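Rhamnosidase B (Bacillus sp., PDB 2OKX) hydrolyses the glycosidic bonds of terminal non-reducing alpha-L-rhamnose residues in alpha-L-rhamnosides, as an inverting family 78 glycoside hydrolase. Local coordinates at residues A[21-26]-A[132-137]; A[91-96]-A[161-166]; A[840-845]-A[855-860]. All blocks are in the same frame, centred on the assembly; numbering follows the deposited sequence. Where two conformers were deposited one is given.

Contact 1 of 3, residues A[21-26]-A[132-137]; sequences NEWRCF and ERLGGQ
Trp23 offers one indole face to Gln137, whose CG sits 3.5 Å above the ring plane, displaced toward the rim; the amide continues as a stacked layer, its plane 17° from that of the ring. At the indole edge, in the plane, Leu134 CD2 comes to 3.6 Å from Trp23 CE3, the two side chains running side by side. The guanidinium of Arg24 carries Arg133 CG over one face, 3.6 Å from Arg24 NH2, and Trp12 adds a cation-pi contact. Arg133 is modelled in two conformers, so its side-chain contacts hold for one of them and are less certain: Glu22 CB lies over one guanidinium face, with Trp23 O at the edge, near its plane.

Glu22 serves both arginines. With CG anti to the backbone N (chi1 178°) its extended chain reaches Arg24, whose NE makes a salt-bridged hydrogen bond to Glu22 OE1 at 3.3 Å from above the carboxylate plane. Glu22 OE2 lies 3.6 Å from Arg133 NE, a long ion pair of charges only. Arg24 NH1 binds Thr131 OG1 and a water that also gives a weak bond to Glu132 OE2, an oxygen already held by Ala174 N.

The backbones join strands 22-31 and 130-133 in the antiparallel sheet of the N-terminal beta-sandwich region. Cys25 and Glu132 form the hydrogen-bonded pair, with Cys25 N to Glu132 O at 2.8 Å and Glu132 N to Cys25 O at 3.2 Å. Leu134 N then meets Trp23 O at 2.8 Å in a nearly straight bond, 179° at the hydrogen, before a type II turn with Gly136 at its third position brings Gln137 back over the indole.

Two interior strands are thus bonded along their backbones, while Glu22 probably offsets part of the charge of Arg24 and, less certainly, of Arg133.

Contact 2 of 3, residues A[91-96]-A[161-166]; sequences AVLVLH and EDWALP
Trp163 points the six-membered end of its indole at strand 87-96. Its CG stands between the backbone N and carbonyl carbon (chi1 71°), which swings the ring back across its own turn and onto the strand. CH2 rests 3.8 Å from Leu93 CB, so the leucine meets the indole with the root of its side chain. CZ3 lies 3.9 Å from Ala91 CB, and between these two residues the same end of the indole passes the main chain, CH2 being 3.6 Å from Val92 O. Leu93 N lies at the edge of the indole, near its plane.

Ala164 is caught between two partners. Its CB sits 3.9 Å above the plane of the neighbouring Trp163 ring, over the centre, and is also 3.8 Å from Ala91 CB; Ala91 CB touches Ala164 CA at 3.7 Å as well. Cys25 CB and, near NE1, Leu134 CD1 lie over the opposite indole face, so the ring is sandwiched. Phe53, on the adjacent strand 49-54, packs on both alanines.

The turn behind this is type I, running from Asp162 to Leu165 with Trp163 and Ala164 at its central positions, and it is closed by Leu165 N to Asp162 O at 3.0 Å. It belongs to the loop between strands 153-155 and 174-181, which covers one face of the N-terminal domain's larger antiparallel sheet. Val92 turns away from the loop and packs on Leu111 of the second sheet, as expected in a beta-sandwich. With a serine in place of Trp163, Ala164 CB and Cys25 CB would probably lose the surface between them and a gap would open beside Leu93 CB and Ala91 CB.

Arg27 NH1 grips the turn through the carbonyl oxygens of Trp163 and Leu165. The indole NE1 donates to a bound glycerol, probably from the crystallisation liquor.

Contact 3 of 3, residues A[840-845]-A[855-860]; sequences WEMYPN and MLTRSH
Glu841 and Arg858 form the charged part of the contact, a side-on salt bridge in which each carboxylate oxygen takes one nitrogen. Arg858 NE reaches the syn lone pair of Glu841 OE2 at 2.9 Å, almost straight (172°) and in the guanidinium plane, whereas NH2 meets OE1 at 2.9 Å from above the carboxylate plane. Arg858 NH1 makes a second salt bridge, to Glu572 OE1.

Further hydrogen bonds tie side chains to backbone. Ser859 N adds a second donor to Glu841 OE2 at 2.9 Å, nearly along the C-O axis. Thr857 OG1, anti to its backbone nitrogen (chi1 179°), accepts from Met842 N at 3.0 Å and donates to Ser859 O, which Glu841 N reaches from the opposite face.

Aromatic contacts gather round Trp840. His860 directs an edge at its five-membered ring, offset, with centroids 4.9 Å apart and planes at 73°; a water links Trp840 NE1 to His860 ND1, and Gln477 holds NE2. Over one indole face lie two CH-pi partners, Thr857 CG2 at 4.1 Å from the five-membered centroid and Leu856 CB at 4.2 Å from the six-membered one.

Apolar packing finishes the join: Leu856 CD2 touches Pro844 CG, and Met842 CE covers Arg858 N at 3.5 Å, a buried nitrogen with no partner.

Both segments belong to the loop between helices 817-833 and 868-876 of the six-hairpin glycosidase domain, the catalytic (alpha/alpha)6 barrel of family 78; the glycerol beside Arg858 is consistent with a pocket there.

Contacts 1 and 2 are neighbours in one sheet, their centres 9 Å apart. Strands 22-31 and 87-96 run side by side: Phe26 N lies 2.8 Å from Val92 O, a probable hydrogen bond. Val94 N probably donates likewise to Arg24 O, also at 2.8 Å. Their segments alternate along the chain, and Leu134 of contact 1 and Trp163 of contact 2 each lie near bound glycerol. Contact 3 follows much later in sequence and lies on the opposite side of the chain's centre, about 38 and 40 Å from contacts 1 and 2 between centres and about 21 Å at the nearest atoms. It belongs to the barrel domain, which in this family holds the active site; neither contact 1 nor contact 2 touches contact 3.

Contact 1 of 3, residues A[21-26]-A[132-137]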
loop_
_atom_site.group_PDB
_atom_site.type_symbol
_atom_site.label_atom_id
_atom_site.label_comp_id
_atom_site.label_asym_id
_atom_site.label_seq_id
_atom_site.Cartn_x
_atom_site.Cartn_y
_atom_site.Cartn_z
ATOM N N ASN A 21 -12.199 -13.837 6.689
ATOM C CA ASN A 21 -10.836 -14.362 6.686
ATOM C C ASN A 21 -10.769 -15.888 6.613
ATOM O O ASN A 21 -10.231 -16.531 7.507
ATOM C CB ASN A 21 -10.137 -13.866 7.958
ATOM C CG ASN A 21 -8.655 -14.204 8.000
ATOM O OD1 ASN A 21 -8.035 -14.167 9.064
ATOM N ND2 ASN A 21 -8.083 -14.518 6.853
ATOM N N GLU A 22 -11.307 -16.466 5.543
ATOM C CA GLU A 22 -11.283 -17.915 5.393
ATOM C C GLU A 22 -10.493 -18.361 4.173
ATOM O O GLU A 22 -10.715 -17.876 3.067
ATOM C CB GLU A 22 -12.711 -18.471 5.292
ATOM C CG GLU A 22 -12.771 -19.985 5.093
ATOM C CD GLU A 22 -14.191 -20.524 5.043
ATOM O OE1 GLU A 22 -14.694 -20.820 3.932
ATOM O OE2 GLU A 22 -14.808 -20.641 6.122
ATOM N N TRP A 23 -9.569 -19.291 4.386
ATOM C CA TRP A 23 -8.767 -19.834 3.297
ATOM C C TRP A 23 -9.338 -21.216 2.982
ATOM O O TRP A 23 -9.389 -22.090 3.846
ATOM C CB TRP A 23 -7.296 -19.922 3.722
ATOM C CG TRP A 23 -6.661 -18.565 3.922
ATOM C CD1 TRP A 23 -7.288 -17.348 3.869
ATOM C CD2 TRP A 23 -5.281 -18.291 4.196
ATOM N NE1 TRP A 23 -6.383 -16.337 4.093
ATOM C CE2 TRP A 23 -5.145 -16.887 4.297
ATOM C CE3 TRP A 23 -4.146 -19.096 4.367
ATOM C CZ2 TRP A 23 -3.915 -16.269 4.560
ATOM C CZ3 TRP A 23 -2.922 -18.478 4.630
ATOM C CH2 TRP A 23 -2.819 -17.079 4.722
ATOM N N ARG A 24 -9.784 -21.401 1.745
ATOM C CA ARG A 24 -10.392 -22.661 1.334
ATOM C C ARG A 24 -9.686 -23.339 0.164
ATOM O O ARG A 24 -9.312 -22.690 -0.812
ATOM C CB ARG A 24 -11.863 -22.407 0.992
ATOM C CG ARG A 24 -12.621 -23.596 0.424
ATOM C CD ARG A 24 -14.109 -23.267 0.324
ATOM N NE ARG A 24 -14.730 -23.189 1.643
ATOM C CZ ARG A 24 -15.038 -24.245 2.391
ATOM N NH1 ARG A 24 -14.789 -25.473 1.952
ATOM N NH2 ARG A 24 -15.590 -24.075 3.585
ATOM N N CYS A 25 -9.521 -24.655 0.275
ATOM C CA CYS A 25 -8.863 -25.462 -0.749
ATOM C C CYS A 25 -9.853 -26.098 -1.717
ATOM O O CYS A 25 -10.960 -26.474 -1.333
ATOM C CB CYS A 25 -8.053 -26.587 -0.098
ATOM S SG CYS A 25 -6.857 -26.066 1.143
ATOM N N PHE A 26 -9.437 -26.220 -2.975
ATOM C CA PHE A 26 -10.254 -26.843 -4.007
ATOM C C PHE A 26 -9.385 -27.804 -4.811
ATOM O O PHE A 26 -8.213 -27.523 -5.070
ATOM C CB PHE A 26 -10.858 -25.798 -4.951
ATOM C CG PHE A 26 -11.869 -24.897 -4.299
ATOM C CD1 PHE A 26 -11.470 -23.741 -3.635
ATOM C CD2 PHE A 26 -13.225 -25.213 -4.340
ATOM C CE1 PHE A 26 -12.404 -22.912 -3.021
ATOM C CE2 PHE A 26 -14.169 -24.393 -3.730
ATOM C CZ PHE A 26 -13.758 -23.240 -3.068
ATOM N N GLU A 132 -12.420 -28.112 1.024
ATOM C CA GLU A 132 -12.310 -28.134 2.481
ATOM C C GLU A 132 -11.507 -26.901 2.889
ATOM O O GLU A 132 -10.679 -26.417 2.116
ATOM C CB GLU A 132 -11.561 -29.385 2.965
ATOM C CG GLU A 132 -12.307 -30.707 2.815
ATOM C CD GLU A 132 -13.511 -30.826 3.738
ATOM O OE1 GLU A 132 -13.345 -30.640 4.963
ATOM O OE2 GLU A 132 -14.621 -31.116 3.237
ATOM N N ARG A 133 -11.750 -26.385 4.088
ATOM C CA ARG A 133 -10.999 -25.226 4.545
ATOM C C ARG A 133 -9.556 -25.659 4.735
ATOM O O ARG A 133 -9.288 -26.832 5.006
ATOM C CB ARG A 133 -11.540 -24.707 5.879
ATOM C CG ARG A 133 -12.789 -23.856 5.776
ATOM C CD ARG A 133 -12.974 -23.064 7.057
ATOM N NE ARG A 133 -11.802 -22.236 7.332
ATOM C CZ ARG A 133 -11.597 -21.579 8.468
ATOM N NH1 ARG A 133 -12.486 -21.650 9.450
ATOM N NH2 ARG A 133 -10.498 -20.859 8.625
ATOM N N LEU A 134 -8.626 -24.719 4.590
ATOM C CA LEU A 134 -7.220 -25.032 4.796
ATOM C C LEU A 134 -7.072 -25.379 6.271
ATOM O O LEU A 134 -7.370 -24.559 7.142
ATOM C CB LEU A 134 -6.343 -23.825 4.464
ATOM C CG LEU A 134 -4.838 -24.012 4.675
ATOM C CD1 LEU A 134 -4.301 -25.019 3.668
ATOM C CD2 LEU A 134 -4.128 -22.672 4.510
ATOM N N GLY A 135 -6.616 -26.596 6.548
ATOM C CA GLY A 135 -6.453 -27.024 7.924
ATOM C C GLY A 135 -5.508 -26.171 8.751
ATOM O O GLY A 135 -4.417 -25.821 8.299
ATOM N N GLY A 136 -5.932 -25.830 9.963
ATOM C CA GLY A 136 -5.099 -25.034 10.845
ATOM C C GLY A 136 -5.151 -23.526 10.651
ATOM O O GLY A 136 -4.638 -22.786 11.487
ATOM N N GLN A 137 -5.758 -23.063 9.564
ATOM C CA GLN A 137 -5.846 -21.628 9.312
ATOM C C GLN A 137 -6.927 -21.013 10.195
ATOM O O GLN A 137 -8.112 -21.286 10.017
ATOM C CB GLN A 137 -6.149 -21.364 7.839
ATOM C CG GLN A 137 -6.136 -19.884 7.474
ATOM C CD GLN A 137 -7.516 -19.255 7.491
ATOM O OE1 GLN A 137 -7.679 -18.096 7.869
ATOM N NE2 GLN A 137 -8.514 -20.011 7.055
HETATM O O HOH W 1 -16.090 -28.189 2.818
#

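Contact 2 of 3, residues A[91-96]-A[161-166]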
loop_
_atom_site.group_PDB
_atom_site.type_symbol
_atom_site.label_atom_id
_atom_site.label_comp_id
_atom_site.label_asym_id
_atom_site.label_seq_id
_atom_site.Cartn_x
_atom_site.Cartn_y
_atom_site.Cartn_z
ATOM N N ALA A 91 -5.299 -27.881 -8.264
ATOM C CA ALA A 91 -5.540 -27.549 -6.865
ATOM C C ALA A 91 -5.479 -26.042 -6.699
ATOM O O ALA A 91 -4.614 -25.377 -7.272
ATOM C CB ALA A 91 -4.500 -28.215 -5.982
ATOM N N VAL A 92 -6.398 -25.497 -5.913
ATOM C CA VAL A 92 -6.431 -24.060 -5.706
ATOM C C VAL A 92 -6.690 -23.684 -4.260
ATOM O O VAL A 92 -7.491 -24.322 -3.572
ATOM C CB VAL A 92 -7.534 -23.391 -6.556
ATOM C CG1 VAL A 92 -7.454 -21.875 -6.403
ATOM C CG2 VAL A 92 -7.409 -23.802 -8.017
ATOM N N LEU A 93 -5.993 -22.652 -3.805
ATOM C CA LEU A 93 -6.181 -22.132 -2.461
ATOM C C LEU A 93 -6.846 -20.785 -2.689
ATOM O O LEU A 93 -6.297 -19.935 -3.387
ATOM C CB LEU A 93 -4.846 -21.915 -1.745
ATOM C CG LEU A 93 -4.986 -21.179 -0.405
ATOM C CD1 LEU A 93 -5.691 -22.083 0.595
ATOM C CD2 LEU A 93 -3.615 -20.779 0.125
ATOM N N VAL A 94 -8.035 -20.594 -2.134
ATOM C CA VAL A 94 -8.724 -19.327 -2.303
ATOM C C VAL A 94 -8.839 -18.628 -0.957
ATOM O O VAL A 94 -9.296 -19.215 0.024
ATOM C CB VAL A 94 -10.142 -19.518 -2.902
ATOM C CG1 VAL A 94 -10.865 -18.177 -2.973
ATOM C CG2 VAL A 94 -10.045 -20.131 -4.294
ATOM N N LEU A 95 -8.386 -17.379 -0.910
ATOM C CA LEU A 95 -8.467 -16.588 0.310
ATOM C C LEU A 95 -9.684 -15.688 0.156
ATOM O O LEU A 95 -9.756 -14.912 -0.793
ATOM C CB LEU A 95 -7.226 -15.700 0.483
ATOM C CG LEU A 95 -5.825 -16.291 0.659
ATOM C CD1 LEU A 95 -5.334 -16.882 -0.662
ATOM C CD2 LEU A 95 -4.880 -15.188 1.125
ATOM N N HIS A 96 -10.659 -15.810 1.051
ATOM C CA HIS A 96 -11.822 -14.933 0.971
ATOM C C HIS A 96 -11.802 -14.027 2.190
ATOM O O HIS A 96 -11.873 -14.499 3.319
ATOM C CB HIS A 96 -13.136 -15.711 0.946
ATOM C CG HIS A 96 -14.330 -14.827 0.784
ATOM N ND1 HIS A 96 -14.620 -14.189 -0.405
ATOM C CD2 HIS A 96 -15.230 -14.371 1.685
ATOM C CE1 HIS A 96 -15.643 -13.374 -0.224
ATOM N NE2 HIS A 96 -16.031 -13.465 1.035
ATOM N N GLU A 161 -0.457 -31.103 4.693
ATOM C CA GLU A 161 0.626 -30.576 3.865
ATOM C C GLU A 161 0.584 -30.880 2.370
ATOM O O GLU A 161 0.891 -30.009 1.556
ATOM C CB GLU A 161 1.977 -31.025 4.436
ATOM C CG GLU A 161 2.264 -32.513 4.289
ATOM C CD GLU A 161 3.436 -32.975 5.139
ATOM O OE1 GLU A 161 3.287 -33.032 6.379
ATOM O OE2 GLU A 161 4.507 -33.277 4.569
ATOM N N ASP A 162 0.208 -32.102 2.001
ATOM C CA ASP A 162 0.171 -32.476 0.590
ATOM C C ASP A 162 -1.192 -32.350 -0.084
ATOM O O ASP A 162 -1.445 -33.012 -1.089
ATOM C CB ASP A 162 0.675 -33.914 0.415
ATOM C CG ASP A 162 2.056 -34.127 1.010
ATOM O OD1 ASP A 162 2.936 -33.262 0.814
ATOM O OD2 ASP A 162 2.268 -35.170 1.667
ATOM N N TRP A 163 -2.057 -31.487 0.440
ATOM C CA TRP A 163 -3.395 -31.318 -0.124
ATOM C C TRP A 163 -3.438 -30.914 -1.599
ATOM O O TRP A 163 -4.454 -31.110 -2.269
ATOM C CB TRP A 163 -4.195 -30.293 0.689
ATOM C CG TRP A 163 -3.726 -28.869 0.519
ATOM C CD1 TRP A 163 -2.798 -28.213 1.274
ATOM C CD2 TRP A 163 -4.155 -27.942 -0.486
ATOM N NE1 TRP A 163 -2.622 -26.933 0.803
ATOM C CE2 TRP A 163 -3.442 -26.741 -0.277
ATOM C CE3 TRP A 163 -5.073 -28.010 -1.542
ATOM C CZ2 TRP A 163 -3.617 -25.613 -1.090
ATOM C CZ3 TRP A 163 -5.249 -26.888 -2.350
ATOM C CH2 TRP A 163 -4.522 -25.705 -2.117
ATOM N N ALA A 164 -2.345 -30.349 -2.107
ATOM C CA ALA A 164 -2.307 -29.910 -3.497
ATOM C C ALA A 164 -1.637 -30.895 -4.447
ATOM O O ALA A 164 -1.629 -30.679 -5.660
ATOM C CB ALA A 164 -1.615 -28.553 -3.591
ATOM N N LEU A 165 -1.085 -31.976 -3.907
ATOM C CA LEU A 165 -0.404 -32.963 -4.739
ATOM C C LEU A 165 -1.359 -33.916 -5.453
ATOM O O LEU A 165 -2.427 -34.245 -4.942
ATOM C CB LEU A 165 0.599 -33.759 -3.899
ATOM C CG LEU A 165 1.693 -32.927 -3.222
ATOM C CD1 LEU A 165 2.658 -33.850 -2.496
ATOM C CD2 LEU A 165 2.433 -32.096 -4.264
ATOM N N PRO A 166 -0.981 -34.366 -6.659
ATOM C CA PRO A 166 -1.778 -35.284 -7.478
ATOM C C PRO A 166 -2.180 -36.576 -6.767
ATOM O O PRO A 166 -3.296 -37.068 -6.941
ATOM C CB PRO A 166 -0.866 -35.550 -8.674
ATOM C CG PRO A 166 -0.139 -34.248 -8.825
ATOM C CD PRO A 166 0.218 -33.922 -7.393
#

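Contact 3 of 3, residues A[840-845]-A[855-860]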
loop_
_atom_site.group_PDB
_atom_site.type_symbol
_atom_site.label_atom_id
_atom_site.label_comp_id
_atom_site.label_asym_id
_atom_site.label_seq_id
_atom_site.Cartn_x
_atom_site.Cartn_y
_atom_site.Cartn_z
ATOM N N TRP A 840 11.672 7.888 0.975
ATOM C CA TRP A 840 10.712 8.151 2.040
ATOM C C TRP A 840 9.429 8.806 1.571
ATOM O O TRP A 840 9.424 9.605 0.638
ATOM C CB TRP A 840 11.329 9.051 3.113
ATOM C CG TRP A 840 12.522 8.479 3.803
ATOM C CD1 TRP A 840 12.986 7.194 3.732
ATOM C CD2 TRP A 840 13.403 9.176 4.686
ATOM N NE1 TRP A 840 14.107 7.052 4.518
ATOM C CE2 TRP A 840 14.383 8.255 5.115
ATOM C CE3 TRP A 840 13.459 10.495 5.158
ATOM C CZ2 TRP A 840 15.411 8.610 5.994
ATOM C CZ3 TRP A 840 14.484 10.848 6.031
ATOM C CH2 TRP A 840 15.445 9.906 6.439
ATOM N N GLU A 841 8.343 8.479 2.261
ATOM C CA GLU A 841 7.035 9.037 1.963
ATOM C C GLU A 841 7.041 10.539 2.246
ATOM O O GLU A 841 6.488 11.329 1.484
ATOM C CB GLU A 841 5.986 8.356 2.844
ATOM C CG GLU A 841 4.570 8.873 2.687
ATOM C CD GLU A 841 3.620 8.247 3.703
ATOM O OE1 GLU A 841 2.392 8.407 3.553
ATOM O OE2 GLU A 841 4.106 7.596 4.657
ATOM N N MET A 842 7.664 10.923 3.354
ATOM C CA MET A 842 7.716 12.323 3.753
ATOM C C MET A 842 9.081 12.690 4.301
ATOM O O MET A 842 9.929 11.819 4.533
ATOM C CB MET A 842 6.672 12.598 4.842
ATOM C CG MET A 842 5.246 12.242 4.459
ATOM S SD MET A 842 4.152 12.245 5.902
ATOM C CE MET A 842 4.721 10.742 6.717
ATOM N N TYR A 843 9.283 13.989 4.513
ATOM C CA TYR A 843 10.528 14.493 5.069
ATOM C C TYR A 843 10.406 14.544 6.586
ATOM O O TYR A 843 9.299 14.596 7.126
ATOM C CB TYR A 843 10.822 15.898 4.535
ATOM C CG TYR A 843 11.241 15.922 3.086
ATOM C CD1 TYR A 843 10.667 16.825 2.189
ATOM C CD2 TYR A 843 12.217 15.046 2.610
ATOM C CE1 TYR A 843 11.055 16.852 0.852
ATOM C CE2 TYR A 843 12.612 15.067 1.277
ATOM C CZ TYR A 843 12.025 15.972 0.404
ATOM O OH TYR A 843 12.409 15.989 -0.919
ATOM N N PRO A 844 11.543 14.513 7.293
ATOM C CA PRO A 844 11.532 14.564 8.757
ATOM C C PRO A 844 11.108 15.945 9.245
ATOM O O PRO A 844 11.088 16.907 8.475
ATOM C CB PRO A 844 12.987 14.273 9.128
ATOM C CG PRO A 844 13.490 13.472 7.981
ATOM C CD PRO A 844 12.888 14.185 6.795
ATOM N N ASN A 845 10.770 16.028 10.527
ATOM C CA ASN A 845 10.378 17.276 11.173
ATOM C C ASN A 845 9.041 17.895 10.771
ATOM O O ASN A 845 8.865 19.113 10.830
ATOM C CB ASN A 845 11.502 18.307 11.029
ATOM C CG ASN A 845 12.807 17.827 11.647
ATOM O OD1 ASN A 845 12.808 17.174 12.694
ATOM N ND2 ASN A 845 13.925 18.156 11.007
ATOM N N MET A 855 9.508 10.508 14.212
ATOM C CA MET A 855 9.763 9.559 13.135
ATOM C C MET A 855 10.274 10.289 11.904
ATOM O O MET A 855 9.814 11.389 11.590
ATOM C CB MET A 855 8.485 8.807 12.763
ATOM C CG MET A 855 7.887 7.989 13.883
ATOM S SD MET A 855 6.378 7.195 13.340
ATOM C CE MET A 855 6.329 5.754 14.459
ATOM N N LEU A 856 11.221 9.672 11.207
ATOM C CA LEU A 856 11.768 10.274 10.000
ATOM C C LEU A 856 10.656 10.392 8.963
ATOM O O LEU A 856 10.586 11.369 8.214
ATOM C CB LEU A 856 12.911 9.404 9.450
ATOM C CG LEU A 856 14.160 9.314 10.333
ATOM C CD1 LEU A 856 15.097 8.213 9.832
ATOM C CD2 LEU A 856 14.865 10.666 10.338
ATOM N N THR A 857 9.780 9.391 8.945
ATOM C CA THR A 857 8.672 9.318 7.997
ATOM C C THR A 857 7.817 8.120 8.407
ATOM O O THR A 857 8.247 7.311 9.233
ATOM C CB THR A 857 9.212 9.078 6.563
ATOM O OG1 THR A 857 8.127 8.972 5.632
ATOM C CG2 THR A 857 10.032 7.792 6.524
ATOM N N ARG A 858 6.613 8.002 7.856
ATOM C CA ARG A 858 5.776 6.845 8.181
ATOM C C ARG A 858 6.304 5.711 7.307
ATOM O O ARG A 858 7.017 4.822 7.776
ATOM C CB ARG A 858 4.303 7.106 7.847
ATOM C CG ARG A 858 3.422 5.877 8.107
ATOM C CD ARG A 858 2.012 6.006 7.538
ATOM N NE ARG A 858 1.993 6.163 6.084
ATOM C CZ ARG A 858 1.074 5.617 5.290
ATOM N NH1 ARG A 858 0.105 4.870 5.808
ATOM N NH2 ARG A 858 1.109 5.835 3.977
ATOM N N SER A 859 5.955 5.761 6.025
ATOM C CA SER A 859 6.413 4.773 5.057
ATOM C C SER A 859 7.804 5.166 4.554
ATOM O O SER A 859 8.055 6.335 4.240
ATOM C CB SER A 859 5.451 4.717 3.876
ATOM O OG SER A 859 6.054 4.079 2.765
ATOM N N HIS A 860 8.706 4.191 4.480
ATOM C CA HIS A 860 10.061 4.449 4.011
ATOM C C HIS A 860 10.218 4.132 2.531
ATOM O O HIS A 860 11.309 4.264 1.977
ATOM C CB HIS A 860 11.067 3.626 4.823
ATOM C CG HIS A 860 11.265 4.128 6.218
ATOM N ND1 HIS A 860 12.448 4.695 6.644
ATOM C CD2 HIS A 860 10.416 4.195 7.271
ATOM C CE1 HIS A 860 12.316 5.091 7.897
ATOM N NE2 HIS A 860 11.094 4.800 8.301
HETATM O O HOH W 2 14.750 4.197 5.158
HETATM O O HOH W 3 10.554 13.736 12.341
#